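Local coordinates for probable E3 ubiquitin-protein ligase HERC1 (Homo sapiens, PDB 4QT6) that probably serves as a ubiquitin-protein ligase, represented here by its SPRY domain, a beta-sandwich module that in relatives commonly mediates protein-protein recognition, at residues 2-8 / 25-31; 40-46 / 150-156; 54-60 / 137-143. All coordinates share one frame; numbering follows the deposited sequence.

Interaction 1 (2-8 / 25-31); sequences FDPEKAQ and KGYGLAS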
loop_
_atom_site.group_PDB
_atom_site.type_symbol
_atom_site.label_atom_id
_atom_site.label_comp_id
_atom_site.label_asym_id
_atom_site.label_seq_id
_atom_site.Cartn_x
_atom_site.Cartn_y
_atom_site.Cartn_z
ATOM N N PHE A 2 -8.083 -9.012 -1.254
ATOM C CA PHE A 2 -7.967 -8.148 -2.414
ATOM C C PHE A 2 -9.133 -8.405 -3.337
ATOM O O PHE A 2 -9.624 -9.530 -3.447
ATOM C CB PHE A 2 -6.654 -8.377 -3.151
ATOM C CG PHE A 2 -5.449 -7.854 -2.405
ATOM C CD1 PHE A 2 -5.117 -6.501 -2.493
ATOM C CD2 PHE A 2 -4.681 -8.674 -1.590
ATOM C CE1 PHE A 2 -4.019 -5.990 -1.807
ATOM C CE2 PHE A 2 -3.555 -8.172 -0.923
ATOM C CZ PHE A 2 -3.234 -6.820 -1.017
ATOM N N ASP A 3 -9.579 -7.352 -4.001
ATOM C CA ASP A 3 -10.726 -7.429 -4.900
ATOM C C ASP A 3 -10.244 -7.591 -6.336
ATOM O O ASP A 3 -9.639 -6.687 -6.879
ATOM C CB ASP A 3 -11.522 -6.132 -4.757
ATOM C CG ASP A 3 -12.821 -6.148 -5.528
ATOM O OD1 ASP A 3 -13.037 -7.035 -6.388
ATOM O OD2 ASP A 3 -13.647 -5.238 -5.244
ATOM N N PRO A 4 -10.549 -8.727 -6.990
ATOM C CA PRO A 4 -10.087 -8.841 -8.383
ATOM C C PRO A 4 -10.670 -7.810 -9.347
ATOM O O PRO A 4 -10.086 -7.570 -10.406
ATOM C CB PRO A 4 -10.452 -10.279 -8.774
ATOM C CG PRO A 4 -11.481 -10.710 -7.810
ATOM C CD PRO A 4 -11.344 -9.893 -6.553
ATOM N N GLU A 5 -11.774 -7.181 -8.984
ATOM C CA GLU A 5 -12.327 -6.112 -9.807
ATOM C C GLU A 5 -11.652 -4.758 -9.624
ATOM O O GLU A 5 -11.865 -3.851 -10.431
ATOM C CB GLU A 5 -13.812 -6.009 -9.593
ATOM C CG GLU A 5 -14.502 -7.108 -10.389
ATOM C CD GLU A 5 -16.003 -7.078 -10.269
ATOM O OE1 GLU A 5 -16.662 -6.641 -11.227
ATOM O OE2 GLU A 5 -16.516 -7.508 -9.208
ATOM N N LYS A 6 -10.818 -4.636 -8.596
ATOM C CA LYS A 6 -10.069 -3.405 -8.342
ATOM C C LYS A 6 -8.547 -3.663 -8.479
ATOM O O LYS A 6 -7.727 -3.106 -7.725
ATOM C CB LYS A 6 -10.465 -2.831 -6.976
ATOM C CG LYS A 6 -11.957 -2.568 -6.808
ATOM C CD LYS A 6 -12.337 -1.501 -5.782
ATOM C CE LYS A 6 -12.105 -1.906 -4.344
ATOM N NZ LYS A 6 -13.111 -2.857 -3.778
ATOM N N ALA A 7 -8.182 -4.556 -9.394
ATOM C CA ALA A 7 -6.783 -4.916 -9.652
ATOM C C ALA A 7 -6.479 -4.703 -11.129
ATOM O O ALA A 7 -7.288 -5.049 -11.990
ATOM C CB ALA A 7 -6.527 -6.354 -9.278
ATOM N N GLN A 8 -5.307 -4.140 -11.403
ATOM C CA GLN A 8 -4.832 -3.875 -12.759
ATOM C C GLN A 8 -3.421 -4.448 -12.877
ATOM O O GLN A 8 -2.526 -4.078 -12.107
ATOM C CB GLN A 8 -4.861 -2.364 -12.988
ATOM C CG GLN A 8 -4.161 -1.872 -14.233
ATOM C CD GLN A 8 -4.930 -2.134 -15.515
ATOM O OE1 GLN A 8 -6.029 -2.704 -15.527
ATOM N NE2 GLN A 8 -4.341 -1.704 -16.619
ATOM N N LYS A 25 3.321 -2.006 -15.081
ATOM C CA LYS A 25 3.020 -1.486 -13.742
ATOM C C LYS A 25 1.553 -1.733 -13.392
ATOM O O LYS A 25 0.677 -1.796 -14.263
ATOM C CB LYS A 25 3.346 -0.001 -13.664
ATOM C CG LYS A 25 4.809 0.320 -13.938
ATOM C CD LYS A 25 5.065 1.788 -13.688
ATOM C CE LYS A 25 6.415 2.250 -14.194
ATOM N NZ LYS A 25 6.576 3.685 -13.840
ATOM N N GLY A 26 1.258 -1.869 -12.094
ATOM C CA GLY A 26 -0.100 -2.248 -11.720
ATOM C C GLY A 26 -0.442 -1.938 -10.279
ATOM O O GLY A 26 0.402 -1.439 -9.538
ATOM N N TYR A 27 -1.676 -2.267 -9.895
ATOM C CA TYR A 27 -2.149 -2.042 -8.524
ATOM C C TYR A 27 -3.258 -3.016 -8.181
ATOM O O TYR A 27 -3.870 -3.640 -9.049
ATOM C CB TYR A 27 -2.667 -0.606 -8.339
ATOM C CG TYR A 27 -3.882 -0.299 -9.175
ATOM C CD1 TYR A 27 -5.145 -0.691 -8.768
ATOM C CD2 TYR A 27 -3.760 0.323 -10.398
ATOM C CE1 TYR A 27 -6.251 -0.474 -9.559
ATOM C CE2 TYR A 27 -4.859 0.582 -11.174
ATOM C CZ TYR A 27 -6.097 0.169 -10.767
ATOM O OH TYR A 27 -7.209 0.420 -11.541
ATOM N N GLY A 28 -3.525 -3.101 -6.892
ATOM C CA GLY A 28 -4.720 -3.761 -6.413
ATOM C C GLY A 28 -5.183 -3.180 -5.088
ATOM O O GLY A 28 -4.376 -2.887 -4.213
ATOM N N LEU A 29 -6.494 -3.026 -4.987
ATOM C CA LEU A 29 -7.174 -2.568 -3.780
ATOM C C LEU A 29 -7.882 -3.693 -3.050
ATOM O O LEU A 29 -8.338 -4.672 -3.659
ATOM C CB LEU A 29 -8.214 -1.491 -4.107
ATOM C CG LEU A 29 -7.695 -0.057 -4.312
ATOM C CD1 LEU A 29 -6.654 0.077 -5.421
ATOM C CD2 LEU A 29 -8.898 0.832 -4.586
ATOM N N ALA A 30 -8.037 -3.491 -1.747
ATOM C CA ALA A 30 -8.801 -4.400 -0.917
ATOM C C ALA A 30 -10.282 -4.338 -1.261
ATOM O O ALA A 30 -10.782 -3.361 -1.838
ATOM C CB ALA A 30 -8.587 -4.089 0.542
ATOM N N SER A 31 -11.011 -5.357 -0.827
ATOM C CA SER A 31 -12.434 -5.413 -1.074
ATOM C C SER A 31 -13.241 -4.321 -0.389
ATOM O O SER A 31 -14.145 -3.690 -1.010
ATOM C CB SER A 31 -12.953 -6.791 -0.636
ATOM O OG SER A 31 -12.355 -7.820 -1.394
HETATM O O HOH W 1 -7.042 -6.063 -5.838
#

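Interaction 2 (40-46 / 150-156); sequences QWKFYIV and KVKICDM. With ARF (formamide), chain F.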
loop_
_atom_site.group_PDB
_atom_site.type_symbol
_atom_site.label_atom_id
_atom_site.label_comp_id
_atom_site.label_asym_id
_atom_site.label_seq_id
_atom_site.Cartn_x
_atom_site.Cartn_y
_atom_site.Cartn_z
ATOM N N GLN A 40 -6.903 -0.292 11.418
ATOM C CA GLN A 40 -5.510 -0.718 11.411
ATOM C C GLN A 40 -5.408 -2.121 10.763
ATOM O O GLN A 40 -6.264 -2.980 10.995
ATOM C CB GLN A 40 -5.031 -0.740 12.854
ATOM C CG GLN A 40 -3.545 -0.850 13.044
ATOM C CD GLN A 40 -3.140 -0.746 14.506
ATOM O OE1 GLN A 40 -3.794 -0.070 15.301
ATOM N NE2 GLN A 40 -2.087 -1.444 14.867
ATOM N N TRP A 41 -4.374 -2.335 9.959
ATOM C CA TRP A 41 -4.121 -3.638 9.349
ATOM C C TRP A 41 -2.627 -3.744 9.027
ATOM O O TRP A 41 -1.861 -2.797 9.264
ATOM C CB TRP A 41 -4.979 -3.854 8.092
ATOM C CG TRP A 41 -4.498 -3.054 6.944
ATOM C CD1 TRP A 41 -3.750 -3.502 5.902
ATOM C CD2 TRP A 41 -4.728 -1.655 6.699
ATOM N NE1 TRP A 41 -3.485 -2.489 5.046
ATOM C CE2 TRP A 41 -4.087 -1.346 5.490
ATOM C CE3 TRP A 41 -5.435 -0.648 7.374
ATOM C CZ2 TRP A 41 -4.087 -0.065 4.935
ATOM C CZ3 TRP A 41 -5.431 0.637 6.840
ATOM C CH2 TRP A 41 -4.759 0.916 5.620
ATOM N N LYS A 42 -2.207 -4.887 8.484
ATOM C CA LYS A 42 -0.828 -5.062 8.079
ATOM C C LYS A 42 -0.706 -5.564 6.654
ATOM O O LYS A 42 -1.576 -6.244 6.149
ATOM C CB LYS A 42 -0.092 -6.036 9.014
ATOM C CG LYS A 42 -0.007 -5.562 10.442
ATOM C CD LYS A 42 0.749 -6.536 11.304
ATOM C CE LYS A 42 0.918 -5.994 12.706
ATOM N NZ LYS A 42 1.390 -7.060 13.626
ATOM N N PHE A 43 0.369 -5.146 5.993
ATOM C CA PHE A 43 0.827 -5.804 4.780
ATOM C C PHE A 43 2.049 -6.621 5.111
ATOM O O PHE A 43 2.890 -6.179 5.896
ATOM C CB PHE A 43 1.176 -4.790 3.705
ATOM C CG PHE A 43 -0.021 -4.117 3.084
ATOM C CD1 PHE A 43 -0.930 -4.858 2.349
ATOM C CD2 PHE A 43 -0.190 -2.761 3.166
ATOM C CE1 PHE A 43 -2.017 -4.254 1.751
ATOM C CE2 PHE A 43 -1.274 -2.143 2.548
ATOM C CZ PHE A 43 -2.158 -2.887 1.826
ATOM N N TYR A 44 2.142 -7.815 4.518
ATOM C CA TYR A 44 3.299 -8.679 4.689
ATOM C C TYR A 44 3.892 -8.906 3.302
ATOM O O TYR A 44 3.173 -9.273 2.352
ATOM C CB TYR A 44 2.894 -9.992 5.337
ATOM C CG TYR A 44 4.016 -10.978 5.392
ATOM C CD1 TYR A 44 5.075 -10.791 6.271
ATOM C CD2 TYR A 44 4.035 -12.080 4.549
ATOM C CE1 TYR A 44 6.124 -11.701 6.324
ATOM C CE2 TYR A 44 5.086 -12.983 4.586
ATOM C CZ TYR A 44 6.123 -12.781 5.479
ATOM O OH TYR A 44 7.170 -13.685 5.553
ATOM N N ILE A 45 5.187 -8.645 3.169
ATOM C CA ILE A 45 5.843 -8.740 1.864
ATOM C C ILE A 45 6.275 -10.193 1.598
ATOM O O ILE A 45 7.277 -10.698 2.134
ATOM C CB ILE A 45 7.028 -7.757 1.697
ATOM C CG1 ILE A 45 6.660 -6.336 2.172
ATOM C CG2 ILE A 45 7.500 -7.750 0.259
ATOM C CD1 ILE A 45 5.494 -5.689 1.479
ATOM N N VAL A 46 5.479 -10.877 0.783
ATOM C CA VAL A 46 5.687 -12.313 0.546
ATOM C C VAL A 46 6.901 -12.558 -0.352
ATOM O O VAL A 46 7.711 -13.475 -0.102
ATOM C CB VAL A 46 4.424 -12.967 -0.055
ATOM C CG1 VAL A 46 4.712 -14.384 -0.503
ATOM C CG2 VAL A 46 3.279 -12.996 0.958
ATOM N N LYS A 150 4.835 -10.245 -4.571
ATOM C CA LYS A 150 3.622 -10.690 -3.876
ATOM C C LYS A 150 3.488 -10.034 -2.513
ATOM O O LYS A 150 4.453 -9.986 -1.745
ATOM C CB LYS A 150 3.604 -12.218 -3.686
ATOM C CG LYS A 150 3.599 -13.024 -4.964
ATOM C CD LYS A 150 3.402 -14.492 -4.628
ATOM C CE LYS A 150 3.566 -15.348 -5.881
ATOM N NZ LYS A 150 2.884 -16.665 -5.800
ATOM N N VAL A 151 2.300 -9.518 -2.218
ATOM C CA VAL A 151 2.014 -8.880 -0.918
ATOM C C VAL A 151 0.744 -9.475 -0.337
ATOM O O VAL A 151 -0.277 -9.581 -1.030
ATOM C CB VAL A 151 1.845 -7.344 -1.079
ATOM C CG1 VAL A 151 1.536 -6.655 0.253
ATOM C CG2 VAL A 151 3.094 -6.734 -1.704
ATOM N N LYS A 152 0.792 -9.816 0.945
ATOM C CA LYS A 152 -0.351 -10.325 1.668
ATOM C C LYS A 152 -0.984 -9.226 2.519
ATOM O O LYS A 152 -0.270 -8.483 3.200
ATOM C CB LYS A 152 0.097 -11.476 2.573
ATOM C CG LYS A 152 -1.012 -12.110 3.388
ATOM C CD LYS A 152 -0.537 -13.357 4.108
ATOM C CE LYS A 152 -1.653 -13.932 4.958
ATOM N NZ LYS A 152 -1.368 -15.302 5.465
ATOM N N ILE A 153 -2.312 -9.160 2.508
ATOM C CA ILE A 153 -3.015 -8.288 3.431
ATOM C C ILE A 153 -3.454 -9.100 4.660
ATOM O O ILE A 153 -3.982 -10.204 4.519
ATOM C CB ILE A 153 -4.178 -7.522 2.721
ATOM C CG1 ILE A 153 -4.691 -6.379 3.612
ATOM C CG2 ILE A 153 -5.290 -8.451 2.283
ATOM C CD1 ILE A 153 -5.654 -5.437 2.898
ATOM N N CYS A 154 -3.243 -8.537 5.844
ATOM C CA CYS A 154 -3.350 -9.207 7.141
ATOM C C CYS A 154 -4.085 -8.390 8.164
ATOM O O CYS A 154 -4.032 -7.164 8.142
ATOM C CB CYS A 154 -1.961 -9.341 7.766
ATOM S SG CYS A 154 -0.767 -10.230 6.802
ATOM N N ASP A 155 -4.709 -9.081 9.107
ATOM C CA ASP A 155 -5.318 -8.433 10.259
ATOM C C ASP A 155 -4.232 -7.878 11.179
ATOM O O ASP A 155 -3.053 -8.269 11.117
ATOM C CB ASP A 155 -6.220 -9.404 11.018
ATOM C CG ASP A 155 -5.438 -10.348 11.918
ATOM O OD1 ASP A 155 -5.158 -9.976 13.085
ATOM O OD2 ASP A 155 -5.111 -11.459 11.459
HETATM N N MSE A 156 -4.609 -6.953 12.052
HETATM C CA MSE A 156 -3.608 -6.213 12.816
HETATM C C MSE A 156 -2.909 -7.044 13.876
HETATM O O MSE A 156 -1.881 -6.608 14.403
HETATM C CB MSE A 156 -4.283 -4.970 13.411
HETATM C CG MSE A 156 -4.934 -5.286 14.744
HETATM SE SE MSE A 156 -5.570 -3.618 15.608
HETATM C CE MSE A 156 -4.309 -3.428 17.100
HETATM N N ARF F . -8.850 -5.067 4.733
HETATM C C ARF F . -8.520 -6.366 4.630
HETATM O O ARF F . -8.763 -6.957 3.581
HETATM O O HOH W 2 -6.915 -5.656 10.643
#

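Interaction 3 (54-60 / 137-143); sequences GTCVGVS and YPCVMFY. With ARF (formamide), chain B; ARF (formamide), chain G.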
loop_
_atom_site.group_PDB
_atom_site.type_symbol
_atom_site.label_atom_id
_atom_site.label_comp_id
_atom_site.label_asym_id
_atom_site.label_seq_id
_atom_site.Cartn_x
_atom_site.Cartn_y
_atom_site.Cartn_z
ATOM N N GLY A 54 10.132 -3.092 -5.954
ATOM C CA GLY A 54 9.249 -2.453 -6.915
ATOM C C GLY A 54 7.842 -2.221 -6.382
ATOM O O GLY A 54 6.934 -1.993 -7.142
ATOM N N THR A 55 7.691 -2.297 -5.065
ATOM C CA THR A 55 6.390 -2.208 -4.379
ATOM C C THR A 55 6.221 -0.913 -3.604
ATOM O O THR A 55 7.169 -0.447 -2.942
ATOM C CB THR A 55 6.296 -3.347 -3.363
ATOM O OG1 THR A 55 6.379 -4.593 -4.057
ATOM C CG2 THR A 55 4.995 -3.295 -2.543
ATOM N N CYS A 56 4.994 -0.396 -3.612
ATOM C CA CYS A 56 4.545 0.586 -2.618
ATOM C C CYS A 56 3.282 0.049 -1.972
ATOM O O CYS A 56 2.529 -0.666 -2.624
ATOM C CB CYS A 56 4.184 1.918 -3.235
ATOM S SG CYS A 56 5.547 2.786 -4.061
ATOM N N VAL A 57 3.046 0.402 -0.710
ATOM C CA VAL A 57 1.794 0.043 -0.024
ATOM C C VAL A 57 1.130 1.283 0.497
ATOM O O VAL A 57 1.776 2.298 0.674
ATOM C CB VAL A 57 2.033 -0.954 1.122
ATOM C CG1 VAL A 57 2.784 -2.168 0.592
ATOM C CG2 VAL A 57 2.789 -0.331 2.311
ATOM N N GLY A 58 -0.170 1.228 0.727
ATOM C CA GLY A 58 -0.831 2.381 1.305
ATOM C C GLY A 58 -2.326 2.284 1.176
ATOM O O GLY A 58 -2.903 1.222 1.435
ATOM N N VAL A 59 -2.953 3.404 0.826
ATOM C CA VAL A 59 -4.397 3.460 0.602
ATOM C C VAL A 59 -4.709 4.215 -0.691
ATOM O O VAL A 59 -3.886 5.013 -1.162
ATOM C CB VAL A 59 -5.140 4.113 1.792
ATOM C CG1 VAL A 59 -5.061 3.214 3.016
ATOM C CG2 VAL A 59 -4.588 5.502 2.090
ATOM N N SER A 60 -5.875 3.931 -1.250
ATOM C CA SER A 60 -6.312 4.490 -2.527
ATOM C C SER A 60 -7.792 4.821 -2.530
ATOM O O SER A 60 -8.623 4.118 -1.925
ATOM C CB SER A 60 -6.056 3.502 -3.657
ATOM O OG SER A 60 -6.341 4.080 -4.923
ATOM N N TYR A 137 -9.362 2.661 0.444
ATOM C CA TYR A 137 -9.138 1.214 0.465
ATOM C C TYR A 137 -7.668 0.950 0.660
ATOM O O TYR A 137 -6.842 1.542 -0.013
ATOM C CB TYR A 137 -9.543 0.564 -0.860
ATOM C CG TYR A 137 -10.972 0.760 -1.240
ATOM C CD1 TYR A 137 -11.409 1.976 -1.798
ATOM C CD2 TYR A 137 -11.897 -0.245 -1.059
ATOM C CE1 TYR A 137 -12.737 2.161 -2.130
ATOM C CE2 TYR A 137 -13.230 -0.051 -1.395
ATOM C CZ TYR A 137 -13.624 1.147 -1.943
ATOM O OH TYR A 137 -14.959 1.302 -2.278
ATOM N N PRO A 138 -7.319 0.013 1.548
ATOM C CA PRO A 138 -5.950 -0.530 1.522
ATOM C C PRO A 138 -5.526 -0.929 0.112
ATOM O O PRO A 138 -6.345 -1.451 -0.656
ATOM C CB PRO A 138 -6.044 -1.749 2.445
ATOM C CG PRO A 138 -7.144 -1.406 3.385
ATOM C CD PRO A 138 -8.152 -0.632 2.589
ATOM N N CYS A 139 -4.285 -0.635 -0.254
ATOM C CA CYS A 139 -3.789 -0.928 -1.607
ATOM C C CYS A 139 -2.325 -1.225 -1.664
ATOM O O CYS A 139 -1.571 -0.891 -0.775
ATOM C CB CYS A 139 -4.064 0.224 -2.568
ATOM S SG CYS A 139 -3.066 1.691 -2.312
ATOM N N VAL A 140 -1.953 -1.843 -2.773
ATOM C CA VAL A 140 -0.581 -2.154 -3.124
ATOM C C VAL A 140 -0.427 -1.718 -4.565
ATOM O O VAL A 140 -1.349 -1.890 -5.368
ATOM C CB VAL A 140 -0.328 -3.669 -2.975
ATOM C CG1 VAL A 140 1.042 -4.050 -3.489
ATOM C CG2 VAL A 140 -0.505 -4.084 -1.524
HETATM N N MSE A 141 0.728 -1.140 -4.892
HETATM C CA MSE A 141 1.047 -0.753 -6.274
HETATM C C MSE A 141 2.424 -1.280 -6.595
HETATM O O MSE A 141 3.289 -1.282 -5.722
HETATM C CB MSE A 141 0.971 0.777 -6.331
HETATM C CG MSE A 141 1.099 1.434 -7.702
HETATM SE SE MSE A 141 2.974 1.744 -8.249
HETATM C CE MSE A 141 3.864 2.010 -6.519
ATOM N N PHE A 142 2.632 -1.720 -7.834
ATOM C CA PHE A 142 3.937 -2.151 -8.299
ATOM C C PHE A 142 4.378 -1.285 -9.473
ATOM O O PHE A 142 3.634 -1.148 -10.444
ATOM C CB PHE A 142 3.865 -3.605 -8.747
ATOM C CG PHE A 142 3.334 -4.551 -7.704
ATOM C CD1 PHE A 142 4.097 -4.891 -6.583
ATOM C CD2 PHE A 142 2.078 -5.138 -7.869
ATOM C CE1 PHE A 142 3.599 -5.767 -5.638
ATOM C CE2 PHE A 142 1.575 -6.026 -6.914
ATOM C CZ PHE A 142 2.337 -6.324 -5.804
ATOM N N TYR A 143 5.571 -0.701 -9.367
ATOM C CA TYR A 143 6.106 0.146 -10.448
ATOM C C TYR A 143 7.155 -0.552 -11.272
ATOM O O TYR A 143 7.695 0.042 -12.225
ATOM C CB TYR A 143 6.623 1.496 -9.933
ATOM C CG TYR A 143 7.680 1.413 -8.867
ATOM C CD1 TYR A 143 9.011 1.221 -9.196
ATOM C CD2 TYR A 143 7.352 1.516 -7.524
ATOM C CE1 TYR A 143 9.974 1.124 -8.226
ATOM C CE2 TYR A 143 8.320 1.436 -6.537
ATOM C CZ TYR A 143 9.637 1.268 -6.892
ATOM O OH TYR A 143 10.590 1.207 -5.917
HETATM N N ARF B . 14.220 -0.429 -6.993
HETATM C C ARF B . 14.091 0.896 -7.027
HETATM O O ARF B . 13.019 1.427 -6.782
HETATM N N ARF G . 12.046 -3.874 -9.272
HETATM C C ARF G . 12.188 -2.547 -9.386
HETATM O O ARF G . 11.761 -1.964 -10.374
HETATM O O HOH W 3 9.826 -0.362 -3.784
#

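Interaction 1 (2-8 / 25-31)
Gln8 covers one face of the Tyr27 ring: its CB lies 3.8 Å from the ring centroid and 26° off the normal, a CH-pi contact displaced toward the rim. At the ring's edge sits the Lys6 carbonyl, with O 3.5 Å from Tyr27 CE1, and Phe67 meets the ring edge-to-face. The Phe2 CB is directed away from 25-31, yet the ring edge passes the Leu29 and Gly28 oxygens, CD1 lying 3.9 Å from Leu29 O.

The two segments pair as antiparallel strands at the margin of the six-stranded sheet of the SPRY sandwich, strand 2-8 being outermost and broken by a type I turn from Asp3 to Lys6. Before the turn, Asp3 N donates to Leu29 O at 3.0 Å, nearly straight at 175°; beyond it, Leu29 N donates to Lys6 O, and Gln8 and Tyr27 exchange a pair of backbone bonds. Water 1 donates to both Asp3 O and Leu29 O.

Asp3 OD1 accepts from Glu5 N above the carboxylate plane, an Asx turn, while OD2 takes Lys6 NZ on its anti lone pair in a salt bridge of 2.8 Å. Bends at chi3 and chi4 carry the lysine across the Leu29 side chain at about a right angle and bring NZ 3.1 Å from Ser31 O, to which it donates from above the carbonyl plane, with a weak hydrogen bond to Ala30 O.

Interaction 2 (40-46 / 150-156)
Lys42 and Cys154 satisfy each other's backbone: Lys42 N donates to Cys154 O at 2.9 Å and 176°, and Cys154 N returns the bond to Lys42 O at a more bent 147°. The next hydrogen-bonded pair repeats this, with Tyr44 N to Lys152 O and Lys152 N to Tyr44 O both at 2.8 Å. At the end of the register Val46 N reaches Lys150 O only weakly, at 129°. Past the other end, water 2 links the strands by donating to Gln40 O at 2.8 Å and accepting weakly from Met156 N.

These are neighbouring antiparallel strands of the seven-stranded sheet in the SPRY beta-sandwich. Trp41, Phe43 and Ile45 bond with their backbones to residues around strand 103-109, and their side chains join Val151 and Ile153 on the face turned to the other sheet. There Phe43 CD1 packs 3.7 Å from Val151 CG1, and Trp41 NE1 stands 3.3 Å above the Phe43 ring plane. A formamide C lies 3.5 Å from Ile153 CD1, its polar bonds going to Gly1 N and Tyr39 OH.

On the other face, the extended Lys42 chain carries NZ past Met156 to Met158 O, and Lys150 NZ forms a salt bridge with Glu13.

Interaction 3 (54-60 / 137-143)
Cys139 and Val59 meet in the tight part of this contact. With chi1 at 72°, Cys139 SG sits between its own backbone N and carbonyl carbon, which turns it over the opposite strand, 3.4 Å from Val59 C and close to Ser60 CB. Beside it, Gly58 has backbone angles at which a CB would jam against the preceding carbonyl oxygen, and Gly58 and Cys139 exchange two backbone bonds. Cys56 and Met141, a selenomethionine, form a straighter pair, Cys56 N to Met141 O measuring 2.9 Å at 175°. On the other face of the sheet Thr55 OG1 lies in plane at the Phe142 edge, 3.4 Å from CE1, its hydrogen bond going to Glu48.

Solvent comes in at the Gly54/Tyr143 end, where Tyr143, like Tyr137 at the other end, is partly exposed. Gly54 CA lies over one face of the Tyr143 ring, 4.0 Å from the centroid in a CH-pi contact, Cys56 SG stands at its edge, and His69 stacks on the ring. Tyr143 OH donates to a formamide O at 2.6 Å, accepts from water 3, which also donates to Thr55 O, and is hydrogen-bonded to Arg79 NE. A leucine in place of Tyr143 would probably leave water 3, the formamide and Arg79 without their hydroxyl partner, and Gly54 and His69 without their ring.

Strand 75-79 flanks 55-60 and strand 26-30 flanks 137-142, which puts the pair mid-sheet; Val57, Val59, Pro138 and Val140 pack on Trp41 and Phe43 of strand 38-47 in the opposing sheet.

In the fold
From the N terminus, interaction 1 closes first, after a 16-residue connection that contributes strands 10-13 and 17-20 to the other sheet before strand 26-30 returns beside 2-8. The chain then crosses again to strand 38-47, which opens interaction 2; this stays open for 103 residues, until 150-156. Within that span interaction 3 both opens, at 54-60, and closes, at 137-143. Interactions 1 and 3 share a sheet, joined by Gly26 O to Phe142 N at 2.8 Å, a probable hydrogen bond. Interaction 2 lies in the facing sheet and packs on both: Phe2 CE2 reaches Ile153 CG2 at 3.7 Å, and Trp41 CH2 reaches Val59 CG1 at 3.5 Å, across the sandwich core.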